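Local coordinates for protein FKBP-type peptidyl-prolyl cis-trans isomerase FkpA (Escherichia coli, PDB 1Q6I) that speeds protein folding in the periplasm by catalysing cis-trans isomerisation of peptide bonds before proline, and also acts as a folding chaperone, at residues 141-146 with 163-168. Numbering follows the deposited sequence.
Sequences TVVVNY and GEPLSF. With FK5 (8-deethyl-8-[but-3-enyl]-ascomycin), chain C.
An antiparallel strand pair in the sheet of the FKBP domain, joining 141-146 to 166-168, forms one wall of the pocket that holds the macrolide FK5. Val142 and Phe168 exchange two backbone hydrogen bonds (Phe168 N to Val142 O 2.9 Å), as do Val144 and Leu166 (Leu166 N to Val144 O 2.9 Å). Both pairs turn their side chains to the ligand side; beta-branched valines suit an extended strand, and with Phe168 they are buried there. The Phe168 ring, with CG between backbone N and carbonyl carbon (chi1 58°), folds back over the neighbouring strand, Val144 CG2 lying 3.8 Å from Phe168 CE2. Apolar Leu166 reaches both Tyr146 and FK5: its CD2 meets Tyr146 CE1 obliquely at 3.7 Å. FK5 C5 sits over one face of the tyrosine ring, offset toward the rim, 3.7 Å from Tyr146 CZ. A leucine in place of Tyr146 would probably leave Asp157 and Arg162 without their hydroxyl partner and FK5 C5 without the aromatic face it rests on. On the face carrying Val143 and Ser167, Val143 CG1 packs against Pro165 CB at 3.6 Å. Hydrogen bonds from Tyr146 OH to Asp157 and Arg162 limit the ring's swing, keeping its face against FK5, and Asp157, itself hydrogen-bonded to FK5, links ring and ligand.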
ATOM      1  N   THR A 141      -4.639 -18.717 -38.380  1.00 23.39           N
ATOM      2  CA  THR A 141      -3.551 -18.019 -37.710  1.00 24.23           C
ATOM      3  C   THR A 141      -2.826 -17.106 -38.712  1.00 23.19           C
ATOM      4  O   THR A 141      -2.543 -17.503 -39.843  1.00 23.27           O
ATOM      5  CB  THR A 141      -2.566 -19.028 -37.171  1.00 25.84           C
ATOM      6  OG1 THR A 141      -3.170 -19.723 -36.076  1.00 25.58           O
ATOM      7  CG2 THR A 141      -1.287 -18.326 -36.594  1.00 25.87           C
ATOM      8  N   VAL A 142      -2.497 -15.902 -38.273  1.00 22.83           N
ATOM      9  CA  VAL A 142      -1.804 -14.945 -39.101  1.00 22.78           C
ATOM     10  C   VAL A 142      -0.529 -14.532 -38.401  1.00 22.93           C
ATOM     11  O   VAL A 142      -0.466 -14.489 -37.154  1.00 20.14           O
ATOM     12  CB  VAL A 142      -2.633 -13.673 -39.403  1.00 23.65           C
ATOM     13  CG1 VAL A 142      -3.887 -14.010 -40.247  1.00 25.35           C
ATOM     14  CG2 VAL A 142      -3.008 -12.924 -38.133  1.00 23.16           C
ATOM     15  N   VAL A 143       0.480 -14.253 -39.229  1.00 22.64           N
ATOM     16  CA  VAL A 143       1.769 -13.734 -38.792  1.00 22.52           C
ATOM     17  C   VAL A 143       1.932 -12.342 -39.447  1.00 22.65           C
ATOM     18  O   VAL A 143       1.844 -12.235 -40.681  1.00 22.90           O
ATOM     19  CB  VAL A 143       2.938 -14.646 -39.252  1.00 23.52           C
ATOM     20  CG1 VAL A 143       4.262 -14.130 -38.718  1.00 22.18           C
ATOM     21  CG2 VAL A 143       2.728 -16.101 -38.867  1.00 21.60           C
ATOM     22  N   VAL A 144       2.193 -11.300 -38.645  1.00 22.19           N
ATOM     23  CA  VAL A 144       2.299  -9.931 -39.141  1.00 22.39           C
ATOM     24  C   VAL A 144       3.392  -9.091 -38.530  1.00 23.73           C
ATOM     25  O   VAL A 144       3.804  -9.330 -37.393  1.00 25.73           O
ATOM     26  CB  VAL A 144       1.003  -9.144 -38.779  1.00 23.73           C
ATOM     27  CG1 VAL A 144      -0.219  -9.809 -39.373  1.00 22.27           C
ATOM     28  CG2 VAL A 144       0.816  -9.034 -37.237  1.00 23.90           C
ATOM     29  N   ASN A 145       3.884  -8.108 -39.282  1.00 22.82           N
ATOM     30  CA  ASN A 145       4.627  -7.038 -38.667  1.00 22.27           C
ATOM     31  C   ASN A 145       3.644  -5.862 -38.617  1.00 20.70           C
ATOM     32  O   ASN A 145       2.777  -5.717 -39.468  1.00 19.29           O
ATOM     33  CB  ASN A 145       5.886  -6.656 -39.425  1.00 22.30           C
ATOM     34  CG  ASN A 145       6.993  -7.678 -39.262  1.00 23.48           C
ATOM     35  OD1 ASN A 145       7.423  -8.016 -38.133  1.00 25.17           O
ATOM     36  ND2 ASN A 145       7.472  -8.170 -40.386  1.00 22.41           N
ATOM     37  N   TYR A 146       3.755  -5.027 -37.603  1.00 21.51           N
ATOM     38  CA  TYR A 146       2.863  -3.864 -37.524  1.00 22.11           C
ATOM     39  C   TYR A 146       3.453  -2.727 -36.705  1.00 21.70           C
ATOM     40  O   TYR A 146       4.378  -2.870 -35.921  1.00 22.49           O
ATOM     41  CB  TYR A 146       1.485  -4.251 -36.963  1.00 21.59           C
ATOM     42  CG  TYR A 146       1.544  -4.627 -35.524  1.00 23.63           C
ATOM     43  CD1 TYR A 146       1.870  -5.909 -35.168  1.00 24.30           C
ATOM     44  CD2 TYR A 146       1.347  -3.682 -34.507  1.00 23.46           C
ATOM     45  CE1 TYR A 146       1.982  -6.290 -33.866  1.00 23.52           C
ATOM     46  CE2 TYR A 146       1.462  -4.058 -33.172  1.00 23.22           C
ATOM     47  CZ  TYR A 146       1.787  -5.381 -32.859  1.00 24.65           C
ATOM     48  OH  TYR A 146       1.949  -5.841 -31.549  1.00 25.33           O
ATOM     49  N   GLY A 163      12.232  -7.333 -33.367  1.00 28.79           N
ATOM     50  CA  GLY A 163      12.984  -8.136 -34.298  1.00 29.04           C
ATOM     51  C   GLY A 163      12.253  -9.385 -34.736  1.00 28.03           C
ATOM     52  O   GLY A 163      12.869 -10.299 -35.257  1.00 27.31           O
ATOM     53  N   GLU A 164      10.944  -9.446 -34.522  1.00 27.29           N
ATOM     54  CA  GLU A 164      10.214 -10.622 -34.947  1.00 26.13           C
ATOM     55  C   GLU A 164       8.764 -10.298 -35.181  1.00 24.62           C
ATOM     56  O   GLU A 164       8.197  -9.411 -34.573  1.00 23.35           O
ATOM     57  CB  GLU A 164      10.371 -11.754 -33.936  1.00 26.67           C
ATOM     58  CG  GLU A 164       9.582 -11.546 -32.660  1.00 28.26           C
ATOM     59  CD  GLU A 164       9.696 -12.721 -31.717  1.00 28.22           C
ATOM     60  OE1 GLU A 164      10.451 -13.659 -32.017  1.00 30.94           O
ATOM     61  OE2 GLU A 164       9.034 -12.701 -30.669  1.00 30.55           O
ATOM     62  N   PRO A 165       8.171 -10.975 -36.136  1.00 24.19           N
ATOM     63  CA  PRO A 165       6.755 -10.767 -36.395  1.00 23.63           C
ATOM     64  C   PRO A 165       5.940 -11.361 -35.253  1.00 23.59           C
ATOM     65  O   PRO A 165       6.475 -12.046 -34.421  1.00 24.06           O
ATOM     66  CB  PRO A 165       6.533 -11.546 -37.669  1.00 23.49           C
ATOM     67  CG  PRO A 165       7.570 -12.623 -37.623  1.00 23.41           C
ATOM     68  CD  PRO A 165       8.775 -11.930 -37.080  1.00 23.65           C
ATOM     69  N   LEU A 166       4.662 -11.055 -35.227  1.00 24.06           N
ATOM     70  CA  LEU A 166       3.753 -11.548 -34.230  1.00 23.79           C
ATOM     71  C   LEU A 166       2.772 -12.508 -34.874  1.00 22.90           C
ATOM     72  O   LEU A 166       2.244 -12.259 -35.934  1.00 21.36           O
ATOM     73  CB  LEU A 166       2.964 -10.373 -33.669  1.00 24.77           C
ATOM     74  CG  LEU A 166       1.828 -10.739 -32.716  1.00 27.53           C
ATOM     75  CD1 LEU A 166       2.432 -11.022 -31.359  1.00 27.36           C
ATOM     76  CD2 LEU A 166       0.795  -9.599 -32.650  1.00 28.19           C
ATOM     77  N   SER A 167       2.462 -13.552 -34.151  1.00 22.59           N
ATOM     78  CA  SER A 167       1.562 -14.582 -34.581  1.00 23.41           C
ATOM     79  C   SER A 167       0.347 -14.486 -33.702  1.00 23.37           C
ATOM     80  O   SER A 167       0.515 -14.292 -32.521  1.00 25.69           O
ATOM     81  CB  SER A 167       2.209 -15.939 -34.239  1.00 23.83           C
ATOM     82  OG  SER A 167       2.206 -16.845 -35.298  1.00 25.90           O
ATOM     83  N   PHE A 168      -0.858 -14.666 -34.239  1.00 22.14           N
ATOM     84  CA  PHE A 168      -2.043 -14.812 -33.415  1.00 22.37           C
ATOM     85  C   PHE A 168      -3.231 -15.378 -34.208  1.00 23.05           C
ATOM     86  O   PHE A 168      -3.256 -15.362 -35.456  1.00 22.73           O
ATOM     87  CB  PHE A 168      -2.430 -13.462 -32.831  1.00 23.35           C
ATOM     88  CG  PHE A 168      -2.677 -12.425 -33.861  1.00 26.31           C
ATOM     89  CD1 PHE A 168      -3.851 -12.424 -34.579  1.00 26.50           C
ATOM     90  CD2 PHE A 168      -1.730 -11.444 -34.112  1.00 28.00           C
ATOM     91  CE1 PHE A 168      -4.079 -11.458 -35.539  1.00 29.13           C
ATOM     92  CE2 PHE A 168      -1.948 -10.495 -35.053  1.00 29.00           C
ATOM     93  CZ  PHE A 168      -3.132 -10.501 -35.787  1.00 28.97           C
TER
HETATM   94  C1  FK5 C 301      -4.743  -6.925 -30.365  1.00 30.54           C
HETATM   95  C2  FK5 C 301      -4.132  -5.848 -31.230  1.00 30.59           C
HETATM   96  C3  FK5 C 301      -4.089  -5.855 -32.741  1.00 28.76           C
HETATM   97  C4  FK5 C 301      -3.094  -6.934 -33.074  1.00 27.83           C
HETATM   98  C5  FK5 C 301      -1.689  -6.552 -32.586  1.00 29.20           C
HETATM   99  C6  FK5 C 301      -1.657  -6.104 -31.118  1.00 30.42           C
HETATM  100  C8  FK5 C 301      -2.812  -4.144 -30.187  1.00 34.16           C
HETATM  101  C9  FK5 C 301      -1.627  -3.605 -29.768  1.00 37.77           C
HETATM  102  C10 FK5 C 301      -1.195  -3.735 -28.333  1.00 39.38           C
HETATM  103  C11 FK5 C 301      -2.252  -3.403 -27.271  1.00 39.30           C
HETATM  104  C12 FK5 C 301      -1.785  -3.809 -25.867  1.00 39.08           C
HETATM  105  C13 FK5 C 301      -1.196  -5.210 -25.849  1.00 39.56           C
HETATM  106  C14 FK5 C 301      -0.166  -5.353 -26.945  1.00 40.88           C
HETATM  107  C15 FK5 C 301       0.457  -6.747 -27.013  1.00 40.93           C
HETATM  108  C16 FK5 C 301       1.783  -6.828 -26.289  1.00 42.36           C
HETATM  109  C17 FK5 C 301       1.772  -7.561 -24.953  1.00 42.14           C
HETATM  110  C18 FK5 C 301       0.507  -8.406 -24.711  1.00 42.45           C
HETATM  111  C19 FK5 C 301       0.679  -9.898 -24.981  1.00 40.86           C
HETATM  112  C20 FK5 C 301      -0.206 -10.836 -24.276  1.00 40.57           C
HETATM  113  C21 FK5 C 301      -0.794 -12.025 -24.977  1.00 39.83           C
HETATM  114  C22 FK5 C 301      -2.095 -11.700 -25.680  1.00 39.12           C
HETATM  115  C23 FK5 C 301      -2.090 -11.131 -27.070  1.00 37.47           C
HETATM  116  C24 FK5 C 301      -3.494 -10.698 -27.506  1.00 37.23           C
HETATM  117  C25 FK5 C 301      -3.266  -9.511 -28.419  1.00 35.86           C
HETATM  118  C26 FK5 C 301      -4.455  -8.653 -28.847  1.00 36.07           C
HETATM  119  C27 FK5 C 301      -5.220  -8.384 -27.625  1.00 33.90           C
HETATM  120  C28 FK5 C 301      -6.507  -9.031 -27.523  1.00 33.47           C
HETATM  121  C29 FK5 C 301      -7.469  -8.689 -26.451  1.00 31.51           C
HETATM  122  C30 FK5 C 301      -8.550  -7.769 -27.000  1.00 32.18           C
HETATM  123  C31 FK5 C 301      -9.664  -7.559 -25.972  1.00 31.30           C
HETATM  124  C32 FK5 C 301     -10.190  -8.914 -25.584  1.00 31.40           C
HETATM  125  C33 FK5 C 301      -9.097  -9.753 -24.950  1.00 31.66           C
HETATM  126  C34 FK5 C 301      -8.050 -10.014 -26.004  1.00 30.99           C
HETATM  127  C35 FK5 C 301      -2.623  -1.937 -27.269  1.00 38.43           C
HETATM  128  C36 FK5 C 301       1.998  -6.497 -23.882  1.00 41.93           C
HETATM  129  C37 FK5 C 301       1.687 -10.447 -25.947  1.00 40.60           C
HETATM  130  C38 FK5 C 301      -0.949 -13.133 -23.936  1.00 41.00           C
HETATM  131  C39 FK5 C 301      -0.186 -14.359 -24.393  1.00 41.60           C
HETATM  132  C40 FK5 C 301       0.633 -15.109 -23.433  1.00 41.66           C
HETATM  133  C41 FK5 C 301      -2.675 -10.092 -29.679  1.00 37.38           C
HETATM  134  C42 FK5 C 301      -4.650  -7.467 -26.587  1.00 35.54           C
HETATM  135  C43 FK5 C 301      -1.341  -5.418 -23.472  1.00 43.31           C
HETATM  136  C44 FK5 C 301       1.586  -8.086 -28.640  1.00 43.41           C
HETATM  137  C45 FK5 C 301     -10.860  -5.487 -26.107  1.00 30.57           C
HETATM  138  N7  FK5 C 301      -2.864  -5.298 -30.807  1.00 31.58           N
HETATM  139  O1  FK5 C 301      -4.031  -7.413 -29.462  1.00 33.07           O
HETATM  140  O2  FK5 C 301      -6.019  -7.439 -30.626  1.00 31.54           O
HETATM  141  O3  FK5 C 301      -3.969  -3.449 -29.919  1.00 37.93           O
HETATM  142  O4  FK5 C 301      -0.784  -2.954 -30.673  1.00 38.33           O
HETATM  143  O5  FK5 C 301      -0.841  -5.101 -28.162  1.00 40.41           O
HETATM  144  O6  FK5 C 301      -0.088  -2.799 -28.247  1.00 37.81           O
HETATM  145  O7  FK5 C 301      -0.548  -5.505 -24.638  1.00 43.55           O
HETATM  146  O8  FK5 C 301       0.694  -7.033 -28.365  1.00 42.10           O
HETATM  147  O9  FK5 C 301      -3.351 -11.920 -25.117  1.00 38.78           O
HETATM  148  O10 FK5 C 301      -4.149 -11.700 -28.237  1.00 35.21           O
HETATM  149  O11 FK5 C 301     -10.733  -6.829 -26.529  1.00 31.94           O
HETATM  150  O12 FK5 C 301     -11.266  -8.797 -24.701  1.00 33.33           O